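Local coordinates for ABC transporter periplasmic peptide-binding protein (Pseudoalteromonas, PDB 4QFL) that binds dipeptides such as Ala-Phe in the periplasm, probably to deliver them to an ABC transporter for uptake, at residues Q29-S41 / L239-R253. Numbering follows the deposited sequence.
Sequences QGLVYCAEANPVS and LEQLVYDITPNGTTR
Two parallel strands, 30-35 and 241-246, pair in the periplasmic binding-protein fold, in register from Leu31 opposite Leu242 to Ala35 opposite Ile246. Their ladder alternates donors and acceptors: Val243 N reaches Leu31 O almost straight (170° at the hydrogen), Tyr33 N in turn bonds Val243 O at 2.8 Å, Asp245 N bonds Tyr33 O at 2.7 Å, and Thr247 N closes the series on Ala35 O. Leu31, Tyr33, Leu242 and Tyr244 share one face of the sheet. There Leu31 CD2 and Leu242 CD2 meet at 3.5 Å, the side chains running alongside each other, while Leu239 CD1 presses on Leu31 CB. The tyrosine rings meet obliquely, their planes at 55°, with Tyr244 CE2 over one face of the Tyr33 ring, toward its rim. Tyr33 CG is anti to its own N (chi1 -177°), Tyr244 CG to its carbonyl carbon, which swings the second ring across to the first. Just past strand 30-35, Ala37 O lies 3.5 Å from Ile246 CD1. The Arg253 guanidinium lies between Gly250 CA over one face and Glu36 CB over the other, both toward its rim; in its plane, NH1 bonds Thr247 O at 3.0 Å, tying the helix start to the strand's exit. Glu36 turns its carboxylate to a salt bridge with Arg383 of the phenylalanine pocket; its side chain is about 6 Å from the bound phenylalanine, bringing this end of the pair close to the dipeptide site. Strand 264-266 flanks 30-35, with Cys34 disulfide-bonded to Cys262 just before it; strand 223-228 flanks 241-246, and helix 50-60 packs against Tyr244 and Pro39.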
# COMPACT_ATOMS: atom_id res chain seq x y z
N GLN A 29 28.96 -8.01 -8.05
CA GLN A 29 28.46 -6.68 -8.41
C GLN A 29 27.25 -6.26 -7.57
O GLN A 29 26.64 -7.07 -6.85
CB GLN A 29 28.14 -6.57 -9.91
CG GLN A 29 29.16 -5.78 -10.74
CD GLN A 29 29.34 -4.36 -10.23
OE1 GLN A 29 28.37 -3.69 -9.88
NE2 GLN A 29 30.59 -3.90 -10.18
N GLY A 30 26.92 -4.97 -7.66
CA GLY A 30 25.83 -4.42 -6.89
C GLY A 30 24.72 -3.93 -7.78
O GLY A 30 24.84 -3.93 -9.00
N LEU A 31 23.62 -3.52 -7.16
CA LEU A 31 22.51 -2.94 -7.87
C LEU A 31 22.19 -1.64 -7.17
O LEU A 31 22.25 -1.57 -5.96
CB LEU A 31 21.30 -3.88 -7.84
CG LEU A 31 20.06 -3.45 -8.63
CD1 LEU A 31 19.18 -4.63 -8.91
CD2 LEU A 31 19.27 -2.38 -7.89
N VAL A 32 21.91 -0.60 -7.95
CA VAL A 32 21.47 0.69 -7.43
C VAL A 32 20.04 1.01 -7.90
O VAL A 32 19.76 1.11 -9.10
CB VAL A 32 22.41 1.83 -7.83
CG1 VAL A 32 21.91 3.15 -7.28
CG2 VAL A 32 23.82 1.54 -7.34
N TYR A 33 19.14 1.15 -6.93
CA TYR A 33 17.72 1.35 -7.15
C TYR A 33 17.39 2.80 -6.81
O TYR A 33 17.66 3.27 -5.71
CB TYR A 33 16.96 0.39 -6.22
CG TYR A 33 15.45 0.39 -6.33
CD1 TYR A 33 14.68 1.41 -5.76
CD2 TYR A 33 14.78 -0.65 -6.97
CE1 TYR A 33 13.30 1.40 -5.83
CE2 TYR A 33 13.40 -0.67 -7.05
CZ TYR A 33 12.66 0.35 -6.48
OH TYR A 33 11.28 0.34 -6.56
N CYS A 34 16.82 3.52 -7.78
CA CYS A 34 16.39 4.91 -7.57
C CYS A 34 15.01 4.94 -6.97
O CYS A 34 14.03 4.67 -7.67
CB CYS A 34 16.37 5.70 -8.88
SG CYS A 34 17.81 6.78 -9.15
N ALA A 35 14.94 5.30 -5.69
CA ALA A 35 13.70 5.29 -4.91
C ALA A 35 13.04 6.66 -4.81
O ALA A 35 13.72 7.68 -4.70
CB ALA A 35 13.98 4.75 -3.53
N GLU A 36 11.72 6.69 -4.83
CA GLU A 36 10.98 7.95 -4.87
C GLU A 36 10.80 8.63 -3.50
O GLU A 36 10.35 9.77 -3.42
CB GLU A 36 9.63 7.76 -5.57
CG GLU A 36 8.52 7.09 -4.73
CD GLU A 36 8.54 5.58 -4.81
OE1 GLU A 36 9.55 4.99 -5.28
OE2 GLU A 36 7.53 4.96 -4.40
N ALA A 37 11.15 7.94 -2.41
CA ALA A 37 11.00 8.55 -1.09
C ALA A 37 11.82 7.87 -0.02
O ALA A 37 12.25 6.73 -0.17
CB ALA A 37 9.54 8.59 -0.67
N ASN A 38 12.05 8.60 1.06
CA ASN A 38 12.73 8.11 2.23
C ASN A 38 11.85 7.05 2.93
O ASN A 38 10.63 7.22 3.00
CB ASN A 38 12.96 9.34 3.11
CG ASN A 38 13.84 9.07 4.30
OD1 ASN A 38 13.42 9.26 5.43
ND2 ASN A 38 15.08 8.65 4.06
N PRO A 39 12.44 5.95 3.42
CA PRO A 39 11.61 5.00 4.18
C PRO A 39 11.32 5.54 5.56
O PRO A 39 12.20 6.14 6.17
CB PRO A 39 12.51 3.76 4.30
CG PRO A 39 13.90 4.34 4.31
CD PRO A 39 13.86 5.55 3.41
N VAL A 40 10.10 5.34 6.06
CA VAL A 40 9.69 5.90 7.35
C VAL A 40 10.13 5.03 8.51
O VAL A 40 10.08 5.44 9.67
CB VAL A 40 8.16 6.10 7.43
CG1 VAL A 40 7.70 7.13 6.42
CG2 VAL A 40 7.44 4.79 7.22
N SER A 41 10.57 3.83 8.20
CA SER A 41 10.95 2.87 9.22
C SER A 41 11.62 1.70 8.51
O SER A 41 11.58 1.60 7.29
CB SER A 41 9.70 2.39 9.96
OG SER A 41 10.03 1.55 11.04
N LEU A 239 22.78 -10.98 -5.94
CA LEU A 239 23.44 -9.69 -5.73
C LEU A 239 24.29 -9.63 -4.46
O LEU A 239 23.89 -10.15 -3.42
CB LEU A 239 22.39 -8.57 -5.70
CG LEU A 239 21.84 -8.10 -7.05
CD1 LEU A 239 20.57 -7.30 -6.84
CD2 LEU A 239 22.90 -7.28 -7.76
N GLU A 240 25.45 -9.00 -4.54
CA GLU A 240 26.31 -8.81 -3.37
C GLU A 240 25.87 -7.58 -2.57
O GLU A 240 25.87 -7.58 -1.33
CB GLU A 240 27.77 -8.61 -3.81
CG GLU A 240 28.42 -9.84 -4.42
CD GLU A 240 28.69 -10.92 -3.40
OE1 GLU A 240 28.96 -10.57 -2.22
OE2 GLU A 240 28.64 -12.11 -3.78
N GLN A 241 25.53 -6.54 -3.31
CA GLN A 241 25.18 -5.26 -2.72
C GLN A 241 23.94 -4.70 -3.37
O GLN A 241 23.74 -4.84 -4.58
CB GLN A 241 26.32 -4.27 -2.89
CG GLN A 241 27.43 -4.39 -1.88
CD GLN A 241 28.33 -3.16 -1.90
OE1 GLN A 241 28.07 -2.20 -2.64
NE2 GLN A 241 29.39 -3.18 -1.10
N LEU A 242 23.12 -4.05 -2.56
CA LEU A 242 21.93 -3.36 -3.01
C LEU A 242 21.92 -2.00 -2.35
O LEU A 242 21.86 -1.91 -1.12
CB LEU A 242 20.69 -4.12 -2.55
CG LEU A 242 19.73 -4.67 -3.60
CD1 LEU A 242 18.50 -5.24 -2.87
CD2 LEU A 242 19.34 -3.58 -4.58
N VAL A 243 21.99 -0.94 -3.14
CA VAL A 243 21.85 0.40 -2.61
C VAL A 243 20.58 1.03 -3.18
O VAL A 243 20.30 0.89 -4.37
CB VAL A 243 23.07 1.29 -2.95
CG1 VAL A 243 23.02 2.58 -2.14
CG2 VAL A 243 24.37 0.54 -2.68
N TYR A 244 19.82 1.70 -2.32
CA TYR A 244 18.72 2.55 -2.75
C TYR A 244 19.16 4.02 -2.70
O TYR A 244 19.63 4.51 -1.67
CB TYR A 244 17.49 2.36 -1.86
CG TYR A 244 16.86 1.00 -1.97
CD1 TYR A 244 17.37 -0.08 -1.27
CD2 TYR A 244 15.77 0.79 -2.79
CE1 TYR A 244 16.80 -1.33 -1.37
CE2 TYR A 244 15.20 -0.46 -2.91
CZ TYR A 244 15.72 -1.51 -2.19
OH TYR A 244 15.15 -2.76 -2.29
N ASP A 245 18.99 4.70 -3.82
CA ASP A 245 19.34 6.10 -3.94
C ASP A 245 18.06 6.89 -3.79
O ASP A 245 17.21 6.88 -4.67
CB ASP A 245 19.97 6.35 -5.32
CG ASP A 245 20.35 7.80 -5.54
OD1 ASP A 245 19.84 8.67 -4.82
OD2 ASP A 245 21.17 8.06 -6.45
N ILE A 246 17.89 7.55 -2.65
CA ILE A 246 16.66 8.28 -2.39
C ILE A 246 16.60 9.57 -3.20
O ILE A 246 17.30 10.54 -2.91
CB ILE A 246 16.53 8.62 -0.92
CG1 ILE A 246 16.68 7.34 -0.09
CG2 ILE A 246 15.20 9.28 -0.66
CD1 ILE A 246 15.69 6.29 -0.43
N THR A 247 15.75 9.57 -4.22
CA THR A 247 15.68 10.69 -5.16
C THR A 247 14.21 10.99 -5.46
O THR A 247 13.62 10.41 -6.37
CB THR A 247 16.37 10.34 -6.48
OG1 THR A 247 17.66 9.80 -6.23
CG2 THR A 247 16.51 11.57 -7.35
N PRO A 248 13.62 11.92 -4.69
CA PRO A 248 12.18 12.20 -4.81
C PRO A 248 11.76 12.77 -6.16
O PRO A 248 10.63 12.54 -6.60
CB PRO A 248 11.94 13.23 -3.71
CG PRO A 248 13.05 13.01 -2.74
CD PRO A 248 14.23 12.65 -3.57
N ASN A 249 12.63 13.52 -6.82
CA ASN A 249 12.23 14.16 -8.06
C ASN A 249 12.22 13.17 -9.21
O ASN A 249 13.24 12.56 -9.52
CB ASN A 249 13.15 15.33 -8.38
CG ASN A 249 12.69 16.09 -9.61
OD1 ASN A 249 11.65 16.75 -9.61
ND2 ASN A 249 13.48 16.01 -10.67
N GLY A 250 11.05 13.00 -9.82
CA GLY A 250 10.84 12.03 -10.88
C GLY A 250 11.79 12.14 -12.07
O GLY A 250 12.35 11.16 -12.53
N THR A 251 11.97 13.35 -12.58
CA THR A 251 12.83 13.52 -13.74
C THR A 251 14.30 13.25 -13.41
O THR A 251 15.06 12.82 -14.27
CB THR A 251 12.62 14.91 -14.38
OG1 THR A 251 12.94 15.94 -13.43
CG2 THR A 251 11.16 15.06 -14.80
N THR A 252 14.69 13.50 -12.16
CA THR A 252 16.04 13.20 -11.73
C THR A 252 16.30 11.69 -11.71
O THR A 252 17.41 11.23 -12.00
CB THR A 252 16.33 13.79 -10.34
OG1 THR A 252 16.10 15.20 -10.37
CG2 THR A 252 17.78 13.54 -9.91
N ARG A 253 15.28 10.91 -11.37
CA ARG A 253 15.42 9.45 -11.40
C ARG A 253 15.60 9.01 -12.84
O ARG A 253 16.38 8.11 -13.12
CB ARG A 253 14.22 8.76 -10.75
CG ARG A 253 14.07 9.10 -9.25
CD ARG A 253 13.21 8.07 -8.52
NE ARG A 253 11.86 7.99 -9.05
CZ ARG A 253 10.91 8.89 -8.79
NH1 ARG A 253 11.16 9.92 -8.01
NH2 ARG A 253 9.70 8.74 -9.32